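Local structure of phospholyase (Arthrobacter aurescens, 5G4I) at residues S43-D51 and P416-I426; A338-L349 and V362-I371. The protein is a pyridoxal-phosphate-dependent phospholyase of the class-III aminotransferase family, probably eliminating phosphate from phosphoethanolamine. All blocks are in the same frame, centred on the assembly; numbering follows the deposited sequence.

Contact 1: residues S43-D51 and P416-I426; sequences SGSGVWLTD and PLVFGREHADI
Val47 faces the start of helix 421-436, sending one methyl to the 416-419 turn and the other to the His423 ring. Its CB carries CG1 anti to the carbonyl carbon (chi1 -62°), which puts this methyl 3.7 Å from Phe419 CA, 4.0 Å from Val418 CG2 and 4.4 Å from Pro416 CB. The other methyl, CG2, sits over the centre of the His423 imidazole, 3.6 Å from the ring centroid, in a CH-pi contact; the same methyl also lies over the rim of the Trp48 indole. Val47 is the third residue of the type II' turn from Ser45 to Trp48, which closes the hairpin of strands 41-45 and 48-51; Gly46, with its positive phi, is the second. Gly420 is the N-cap of helix 421-436. The Trp48 and His423 rings meet obliquely, CZ2 being 3.9 Å from ND1, and this ND1 is buried without a polar partner. With His423 replaced by alanine the imidazole is gone, and Val47 CG2 would probably lose its CH-pi partner while a gap opened beside Trp48 CZ2. Farther along the helix, Ile426 CD1 approaches the edge of the indole at CH2, 4.2 Å away, while His423 CB rests over the centre of the Phe419 ring.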
loop_
_atom_site.group_PDB
_atom_site.type_symbol
_atom_site.label_atom_id
_atom_site.label_comp_id
_atom_site.label_asym_id
_atom_site.label_seq_id
_atom_site.Cartn_x
_atom_site.Cartn_y
_atom_site.Cartn_z
ATOM N N SER A 43 -12.380 20.300 9.933
ATOM C CA SER A 43 -11.152 20.707 10.652
ATOM C C SER A 43 -11.124 19.994 11.978
ATOM O O SER A 43 -12.131 19.469 12.520
ATOM C CB SER A 43 -11.065 22.192 10.842
ATOM O OG SER A 43 -12.090 22.660 11.718
ATOM N N GLY A 44 -9.918 19.897 12.543
ATOM C CA GLY A 44 -9.709 19.327 13.882
ATOM C C GLY A 44 -8.509 19.960 14.601
ATOM O O GLY A 44 -7.618 20.558 13.957
ATOM N N SER A 45 -8.467 19.814 15.924
ATOM C CA SER A 45 -7.294 20.241 16.719
ATOM C C SER A 45 -7.211 19.365 17.947
ATOM O O SER A 45 -8.105 19.364 18.822
ATOM C CB SER A 45 -7.455 21.746 17.097
ATOM O OG SER A 45 -6.263 22.078 17.850
ATOM N N GLY A 46 -6.125 18.549 18.059
ATOM C CA GLY A 46 -5.972 17.669 19.191
ATOM C C GLY A 46 -7.025 16.588 19.224
ATOM O O GLY A 46 -7.028 15.697 18.349
ATOM N N VAL A 47 -7.940 16.596 20.259
ATOM C CA VAL A 47 -9.033 15.649 20.383
ATOM C C VAL A 47 -10.382 16.222 19.837
ATOM O O VAL A 47 -11.408 15.522 19.946
ATOM C CB VAL A 47 -9.215 15.128 21.794
ATOM C CG1 VAL A 47 -7.986 14.335 22.321
ATOM C CG2 VAL A 47 -9.675 16.271 22.789
ATOM N N TRP A 48 -10.324 17.450 19.304
ATOM C CA TRP A 48 -11.594 18.118 18.919
ATOM C C TRP A 48 -11.795 18.190 17.399
ATOM O O TRP A 48 -10.789 18.403 16.670
ATOM C CB TRP A 48 -11.576 19.528 19.507
ATOM C CG TRP A 48 -11.470 19.598 20.998
ATOM C CD1 TRP A 48 -10.324 19.925 21.695
ATOM C CD2 TRP A 48 -12.472 19.217 21.981
ATOM N NE1 TRP A 48 -10.577 19.843 23.043
ATOM C CE2 TRP A 48 -11.876 19.400 23.263
ATOM C CE3 TRP A 48 -13.800 18.830 21.899
ATOM C CZ2 TRP A 48 -12.604 19.155 24.458
ATOM C CZ3 TRP A 48 -14.525 18.579 23.140
ATOM C CH2 TRP A 48 -13.888 18.753 24.385
ATOM N N LEU A 49 -13.012 17.953 16.927
ATOM C CA LEU A 49 -13.381 17.988 15.507
ATOM C C LEU A 49 -14.577 18.881 15.252
ATOM O O LEU A 49 -15.465 18.900 16.086
ATOM C CB LEU A 49 -13.702 16.597 15.002
ATOM C CG LEU A 49 -12.502 15.635 14.834
ATOM C CD1 LEU A 49 -12.938 14.173 14.907
ATOM C CD2 LEU A 49 -11.720 16.007 13.551
ATOM N N THR A 50 -14.594 19.554 14.099
ATOM C CA THR A 50 -15.665 20.498 13.741
ATOM C C THR A 50 -16.286 20.102 12.400
ATOM O O THR A 50 -15.565 19.722 11.418
ATOM C CB THR A 50 -15.136 21.915 13.600
ATOM O OG1 THR A 50 -14.537 22.326 14.839
ATOM C CG2 THR A 50 -16.293 22.896 13.282
ATOM N N ASP A 51 -17.613 19.990 12.381
ATOM C CA ASP A 51 -18.424 19.680 11.165
ATOM C C ASP A 51 -18.711 20.927 10.301
ATOM O O ASP A 51 -18.339 22.015 10.682
ATOM C CB ASP A 51 -19.656 18.750 11.447
ATOM C CG ASP A 51 -20.887 19.449 12.079
ATOM O OD1 ASP A 51 -20.856 20.697 12.012
ATOM O OD2 ASP A 51 -21.787 18.700 12.598
ATOM N N PRO A 416 -7.616 9.505 20.096
ATOM C CA PRO A 416 -6.206 9.931 19.953
ATOM C C PRO A 416 -5.460 9.794 21.294
ATOM O O PRO A 416 -6.053 9.983 22.378
ATOM C CB PRO A 416 -6.310 11.390 19.453
ATOM C CG PRO A 416 -7.677 11.368 18.726
ATOM C CD PRO A 416 -8.580 10.529 19.576
ATOM N N LEU A 417 -4.164 9.428 21.256
ATOM C CA LEU A 417 -3.380 9.163 22.518
ATOM C C LEU A 417 -3.029 10.448 23.286
ATOM O O LEU A 417 -2.393 10.379 24.356
ATOM C CB LEU A 417 -2.130 8.282 22.239
ATOM C CG LEU A 417 -2.013 7.144 23.275
ATOM C CD1 LEU A 417 -2.994 6.032 23.046
ATOM C CD2 LEU A 417 -0.579 6.565 23.315
ATOM N N VAL A 418 -3.392 11.648 22.802
ATOM C CA VAL A 418 -3.322 12.906 23.525
ATOM C C VAL A 418 -4.589 13.175 24.363
ATOM O O VAL A 418 -4.686 14.216 25.030
ATOM C CB VAL A 418 -3.000 14.084 22.577
ATOM C CG1 VAL A 418 -1.630 14.012 22.026
ATOM C CG2 VAL A 418 -4.030 14.217 21.473
ATOM N N PHE A 419 -5.533 12.259 24.444
ATOM C CA PHE A 419 -6.768 12.371 25.266
ATOM C C PHE A 419 -6.370 12.194 26.718
ATOM O O PHE A 419 -5.630 11.268 27.145
ATOM C CB PHE A 419 -7.655 11.170 24.829
ATOM C CG PHE A 419 -9.084 11.085 25.356
ATOM C CD1 PHE A 419 -9.322 10.367 26.523
ATOM C CD2 PHE A 419 -10.175 11.542 24.612
ATOM C CE1 PHE A 419 -10.610 10.096 26.969
ATOM C CE2 PHE A 419 -11.464 11.280 25.055
ATOM C CZ PHE A 419 -11.669 10.544 26.197
ATOM N N GLY A 420 -6.824 13.163 27.531
ATOM C CA GLY A 420 -6.477 13.288 28.971
ATOM C C GLY A 420 -7.693 13.104 29.908
ATOM O O GLY A 420 -8.822 12.771 29.498
ATOM N N ARG A 421 -7.478 13.324 31.218
ATOM C CA ARG A 421 -8.449 13.084 32.246
ATOM C C ARG A 421 -9.684 13.943 32.120
ATOM O O ARG A 421 -10.803 13.406 32.236
ATOM C CB ARG A 421 -7.775 13.255 33.638
ATOM C CG ARG A 421 -8.747 13.212 34.839
ATOM C CD ARG A 421 -9.203 11.844 35.070
ATOM N N GLU A 422 -9.469 15.225 31.830
ATOM C CA GLU A 422 -10.671 16.073 31.574
ATOM C C GLU A 422 -11.543 15.502 30.437
ATOM O O GLU A 422 -12.792 15.546 30.506
ATOM C CB GLU A 422 -10.276 17.479 31.335
ATOM C CG GLU A 422 -11.464 18.436 31.256
ATOM C CD GLU A 422 -11.071 19.935 31.009
ATOM O OE1 GLU A 422 -9.839 20.310 30.787
ATOM O OE2 GLU A 422 -12.095 20.712 30.953
ATOM N N HIS A 423 -10.914 15.015 29.352
ATOM C CA HIS A 423 -11.692 14.460 28.254
ATOM C C HIS A 423 -12.405 13.167 28.618
ATOM O O HIS A 423 -13.551 12.893 28.231
ATOM C CB HIS A 423 -10.734 14.214 27.060
ATOM C CG HIS A 423 -9.887 15.372 26.664
ATOM N ND1 HIS A 423 -10.309 16.668 26.404
ATOM C CD2 HIS A 423 -8.547 15.389 26.444
ATOM C CE1 HIS A 423 -9.286 17.414 26.041
ATOM N NE2 HIS A 423 -8.196 16.635 26.079
ATOM N N ALA A 424 -11.730 12.260 29.397
ATOM C CA ALA A 424 -12.307 11.068 29.912
ATOM C C ALA A 424 -13.611 11.393 30.705
ATOM O O ALA A 424 -14.639 10.679 30.579
ATOM C CB ALA A 424 -11.352 10.264 30.791
ATOM N N ASP A 425 -13.512 12.439 31.570
ATOM C CA ASP A 425 -14.705 12.755 32.380
ATOM C C ASP A 425 -15.851 13.280 31.537
ATOM O O ASP A 425 -17.009 12.939 31.810
ATOM C CB ASP A 425 -14.319 13.802 33.449
ATOM C CG ASP A 425 -13.408 13.202 34.580
ATOM O OD1 ASP A 425 -13.395 11.975 34.819
ATOM O OD2 ASP A 425 -12.771 14.070 35.296
ATOM N N ILE A 426 -15.548 14.055 30.497
ATOM C CA ILE A 426 -16.653 14.473 29.565
ATOM C C ILE A 426 -17.337 13.259 28.921
ATOM O O ILE A 426 -18.529 13.060 28.987
ATOM C CB ILE A 426 -16.146 15.504 28.557
ATOM C CG1 ILE A 426 -15.740 16.808 29.187
ATOM C CG2 ILE A 426 -17.158 15.672 27.416
ATOM C CD1 ILE A 426 -14.819 17.703 28.343
#

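Contact 2: residues A338-L349 and V362-I371; sequences ADQLGKYIRKRL and VRGRGLFFGI
Phe369, in one of its two modelled conformers, presses its ring into helix 338-349 at Ile345 and Leu349. Ile345 CG2, anti to its own backbone N, lies over one face of the ring, 4.1 Å from the centroid, while Leu349 CD1 meets CD1 of the ring obliquely. On the face opposite Ile345 the ring backs onto the peptide between Gly364 and Arg365, so it is held between the helix and its own hairpin. Leu367 continues the apolar layer toward the N-terminal part of the helix segment: its CD2 is 3.8 Å from Ile345 CD1 and also touches Leu341 CD2, while CD1 meets Ala338 CB. This is the alpha/beta layering of the smaller, C-terminal part of a fold-type I enzyme. Segment 338-349 of the helix runs antiparallel to strand 362-365 (179°) and nearly parallel to strand 368-371 (7°), covering a hairpin closed by a type II' turn. At that turn Gly342 CA comes 3.2 Å from Gly366 O, too close for a side chain at position 342, and this buried oxygen has no polar partner. A water joins Asp339 O to Gly366 N. Toward the other end, Val362 CG1 packs on Leu349 CB at 3.8 Å and lies over one face of the Arg346 guanidinium. Arg346 starts anti to its backbone N (chi1 171°), then bends twice to reach the strand: NH1 donates to Gly364 O at 3.0 Å, with the oxygen in the guanidinium plane, and NH2 donates to Val362 O at 3.2 Å, from above the carbonyl plane. Its NE faces Glu350 in a long, weak ion pair.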
loop_
_atom_site.group_PDB
_atom_site.type_symbol
_atom_site.label_atom_id
_atom_site.label_comp_id
_atom_site.label_asym_id
_atom_site.label_seq_id
_atom_site.Cartn_x
_atom_site.Cartn_y
_atom_site.Cartn_z
ATOM N N ALA A 338 -1.352 7.039 29.251
ATOM C CA ALA A 338 -2.452 6.134 28.835
ATOM C C ALA A 338 -2.600 4.963 29.868
ATOM O O ALA A 338 -3.712 4.476 30.120
ATOM C CB ALA A 338 -2.177 5.569 27.418
ATOM N N ASP A 339 -1.481 4.435 30.409
ATOM C CA ASP A 339 -1.555 3.390 31.404
ATOM C C ASP A 339 -2.319 3.882 32.662
ATOM O O ASP A 339 -3.280 3.226 33.132
ATOM C CB ASP A 339 -0.135 2.960 31.816
ATOM C CG ASP A 339 -0.101 1.751 32.642
ATOM O OD1 ASP A 339 -0.616 0.638 32.355
ATOM O OD2 ASP A 339 0.520 1.877 33.760
ATOM N N GLN A 340 -1.940 5.075 33.176
ATOM C CA GLN A 340 -2.582 5.605 34.381
ATOM C C GLN A 340 -4.064 5.972 34.127
ATOM O O GLN A 340 -4.945 5.646 34.951
ATOM C CB GLN A 340 -1.790 6.814 34.866
ATOM C CG GLN A 340 -2.390 7.446 36.113
ATOM N N LEU A 341 -4.322 6.603 32.998
ATOM C CA LEU A 341 -5.668 7.029 32.627
ATOM C C LEU A 341 -6.562 5.813 32.359
ATOM O O LEU A 341 -7.749 5.780 32.809
ATOM C CB LEU A 341 -5.690 8.024 31.449
ATOM C CG LEU A 341 -7.067 8.574 31.051
ATOM C CD1 LEU A 341 -7.743 9.273 32.258
ATOM C CD2 LEU A 341 -6.949 9.595 29.933
ATOM N N GLY A 342 -5.999 4.763 31.721
ATOM C CA GLY A 342 -6.774 3.525 31.566
ATOM C C GLY A 342 -7.228 2.899 32.863
ATOM O O GLY A 342 -8.365 2.333 32.987
ATOM N N LYS A 343 -6.386 2.947 33.882
ATOM C CA LYS A 343 -6.749 2.432 35.210
ATOM C C LYS A 343 -7.990 3.178 35.806
ATOM O O LYS A 343 -8.923 2.541 36.344
ATOM C CB LYS A 343 -5.577 2.387 36.180
ATOM C CG LYS A 343 -4.583 1.360 35.767
ATOM C CD LYS A 343 -3.295 1.515 36.528
ATOM C CE LYS A 343 -2.340 0.419 36.045
ATOM N NZ LYS A 343 -0.960 0.707 36.512
ATOM N N TYR A 344 -7.992 4.478 35.645
ATOM C CA TYR A 344 -9.085 5.334 36.118
ATOM C C TYR A 344 -10.378 5.083 35.318
ATOM O O TYR A 344 -11.468 4.944 35.859
ATOM C CB TYR A 344 -8.645 6.781 35.924
ATOM C CG TYR A 344 -9.756 7.790 36.187
ATOM C CD1 TYR A 344 -10.049 8.175 37.440
ATOM C CD2 TYR A 344 -10.431 8.385 35.164
ATOM C CE1 TYR A 344 -11.030 9.157 37.691
ATOM C CE2 TYR A 344 -11.396 9.356 35.368
ATOM C CZ TYR A 344 -11.725 9.732 36.669
ATOM O OH TYR A 344 -12.754 10.687 36.846
ATOM N N ILE A 345 -10.251 4.961 33.976
ATOM C CA ILE A 345 -11.447 4.649 33.129
ATOM C C ILE A 345 -12.042 3.322 33.472
ATOM O O ILE A 345 -13.226 3.117 33.528
ATOM C CB ILE A 345 -11.004 4.703 31.622
ATOM C CG1 ILE A 345 -10.671 6.138 31.237
ATOM C CG2 ILE A 345 -12.076 4.133 30.682
ATOM C CD1 ILE A 345 -10.000 6.326 29.851
ATOM N N ARG A 346 -11.183 2.292 33.702
ATOM C CA ARG A 346 -11.693 0.966 34.080
ATOM C C ARG A 346 -12.507 0.980 35.361
ATOM O O ARG A 346 -13.612 0.404 35.417
ATOM C CB ARG A 346 -10.526 -0.044 34.225
ATOM C CG ARG A 346 -10.921 -1.374 34.821
ATOM C CD ARG A 346 -10.038 -2.408 34.099
ATOM N NE ARG A 346 -10.888 -3.510 33.935
ATOM C CZ ARG A 346 -11.420 -4.157 32.887
ATOM N NH1 ARG A 346 -10.982 -4.319 31.573
ATOM N NH2 ARG A 346 -12.383 -4.934 33.320
ATOM N N LYS A 347 -12.004 1.685 36.393
ATOM C CA LYS A 347 -12.782 1.837 37.654
ATOM C C LYS A 347 -14.133 2.500 37.399
ATOM O O LYS A 347 -15.176 2.005 37.908
ATOM C CB LYS A 347 -11.947 2.583 38.692
ATOM C CG LYS A 347 -10.770 1.732 39.174
ATOM N N ARG A 348 -14.134 3.546 36.610
ATOM C CA ARG A 348 -15.423 4.204 36.311
ATOM C C ARG A 348 -16.378 3.311 35.550
ATOM O O ARG A 348 -17.620 3.273 35.836
ATOM C CB ARG A 348 -15.265 5.496 35.547
ATOM C CG ARG A 348 -16.588 6.155 35.187
ATOM C CD ARG A 348 -17.215 6.879 36.369
ATOM N NE ARG A 348 -16.445 8.093 36.262
ATOM C CZ ARG A 348 -16.860 9.234 35.687
ATOM N NH1 ARG A 348 -18.118 9.418 35.324
ATOM N NH2 ARG A 348 -15.988 10.136 35.515
ATOM N N LEU A 349 -15.889 2.600 34.498
ATOM C CA LEU A 349 -16.745 1.697 33.735
ATOM C C LEU A 349 -17.233 0.500 34.622
ATOM O O LEU A 349 -18.352 0.064 34.395
ATOM C CB LEU A 349 -15.986 1.171 32.467
ATOM C CG LEU A 349 -15.718 2.173 31.389
ATOM C CD1 LEU A 349 -14.846 1.564 30.303
ATOM C CD2 LEU A 349 -17.030 2.649 30.725
ATOM N N VAL A 362 -16.946 -5.137 31.420
ATOM C CA VAL A 362 -15.975 -4.086 31.072
ATOM C C VAL A 362 -14.766 -4.770 30.377
ATOM O O VAL A 362 -14.256 -5.751 30.891
ATOM C CB VAL A 362 -15.506 -3.347 32.341
ATOM C CG1 VAL A 362 -14.478 -2.263 31.987
ATOM C CG2 VAL A 362 -16.757 -2.691 32.924
ATOM N N ARG A 363 -14.289 -4.191 29.280
ATOM C CA ARG A 363 -13.296 -4.841 28.430
ATOM C C ARG A 363 -12.175 -3.845 28.068
ATOM O O ARG A 363 -12.366 -2.642 27.932
ATOM C CB ARG A 363 -13.998 -5.358 27.186
ATOM C CG ARG A 363 -15.080 -6.429 27.465
ATOM C CD ARG A 363 -15.992 -6.630 26.263
ATOM N NE ARG A 363 -16.996 -7.701 26.513
ATOM C CZ ARG A 363 -16.735 -8.989 26.444
ATOM N NH1 ARG A 363 -15.577 -9.432 26.071
ATOM N NH2 ARG A 363 -17.681 -9.849 26.863
ATOM N N GLY A 364 -11.015 -4.422 27.837
ATOM C CA GLY A 364 -9.835 -3.653 27.257
ATOM C C GLY A 364 -8.849 -3.185 28.306
ATOM O O GLY A 364 -8.882 -3.533 29.533
ATOM N N ARG A 365 -7.876 -2.314 27.901
ATOM C CA ARG A 365 -7.005 -1.614 28.895
ATOM C C ARG A 365 -6.366 -0.398 28.198
ATOM O O ARG A 365 -6.506 -0.263 26.961
ATOM C CB ARG A 365 -5.869 -2.446 29.555
ATOM C CG ARG A 365 -5.000 -3.019 28.448
ATOM C CD ARG A 365 -3.786 -3.639 29.063
ATOM N NE ARG A 365 -4.117 -4.940 29.626
ATOM C CZ ARG A 365 -3.234 -5.790 30.148
ATOM N NH1 ARG A 365 -1.946 -5.512 30.255
ATOM N NH2 ARG A 365 -3.697 -7.002 30.579
ATOM N N GLY A 366 -5.751 0.446 28.950
ATOM C CA GLY A 366 -5.095 1.600 28.434
ATOM C C GLY A 366 -6.137 2.488 27.803
ATOM O O GLY A 366 -7.165 2.802 28.447
ATOM N N LEU A 367 -5.932 2.910 26.574
ATOM C CA LEU A 367 -6.925 3.785 25.875
ATOM C C LEU A 367 -7.683 3.000 24.764
ATOM O O LEU A 367 -8.140 3.595 23.770
ATOM C CB LEU A 367 -6.330 5.113 25.392
ATOM C CG LEU A 367 -5.940 6.080 26.479
ATOM C CD1 LEU A 367 -5.322 7.322 25.946
ATOM C CD2 LEU A 367 -7.212 6.463 27.284
ATOM N N PHE A 368 -7.886 1.694 24.949
ATOM C CA PHE A 368 -8.801 0.886 24.097
ATOM C C PHE A 368 -9.745 0.170 25.049
ATOM O O PHE A 368 -9.417 -0.848 25.656
ATOM C CB PHE A 368 -8.050 -0.075 23.143
ATOM C CG PHE A 368 -8.802 -0.465 21.926
ATOM C CD1 PHE A 368 -10.203 -0.672 21.930
ATOM C CD2 PHE A 368 -8.152 -0.605 20.693
ATOM C CE1 PHE A 368 -10.894 -1.097 20.765
ATOM C CE2 PHE A 368 -8.864 -1.018 19.592
ATOM C CZ PHE A 368 -10.238 -1.207 19.595
ATOM N N PHE A 369 -10.956 0.738 25.199
ATOM C CA PHE A 369 -11.945 0.188 26.190
ATOM C C PHE A 369 -13.255 -0.057 25.519
ATOM O O PHE A 369 -13.646 0.528 24.497
ATOM C CB PHE A 369 -12.166 1.094 27.460
ATOM C CG PHE A 369 -11.264 0.780 28.644
ATOM C CD1 PHE A 369 -11.591 -0.194 29.581
ATOM C CD2 PHE A 369 -10.075 1.509 28.826
ATOM C CE1 PHE A 369 -10.791 -0.502 30.579
ATOM C CE2 PHE A 369 -9.228 1.203 29.921
ATOM C CZ PHE A 369 -9.602 0.291 30.768
ATOM N N GLY A 370 -14.025 -0.959 26.129
ATOM C CA GLY A 370 -15.387 -1.228 25.684
ATOM C C GLY A 370 -16.263 -1.823 26.784
ATOM O O GLY A 370 -15.810 -2.239 27.823
ATOM N N ILE A 371 -17.561 -1.823 26.487
ATOM C CA ILE A 371 -18.576 -2.518 27.344
ATOM C C ILE A 371 -19.604 -3.220 26.415
ATOM O O ILE A 371 -20.033 -2.649 25.414
ATOM C CB ILE A 371 -19.311 -1.499 28.293
ATOM C CG1 ILE A 371 -19.787 -0.226 27.573
ATOM C CG2 ILE A 371 -18.404 -1.200 29.486
ATOM C CD1 ILE A 371 -20.755 0.654 28.408
HETATM O O HOH W 1 -4.682 0.887 31.869
#

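Both contacts belong to one seven-stranded mixed sheet, at opposite ends of its strand order: contact 1 uses the hairpin that includes outermost strand 41-45, contact 2 the hairpin that includes outermost strand 359-365. Contact 2 is the core, larger and largely buried, a helix laid along two strands with an arginine bonding to strand carbonyls at its polar edge. Contact 1 is partly buried and smaller, a turn meeting a helix start through methyls and aromatic rings, without hydrogen bonds between its segments. Their helices, 421-436 and 334-355, pack together: Leu341 touches Ala424, Asp425 OD1 probably shares a hydrogen bond with Tyr344 OH, and Arg348 adds a weak ion pair to the same carboxylate.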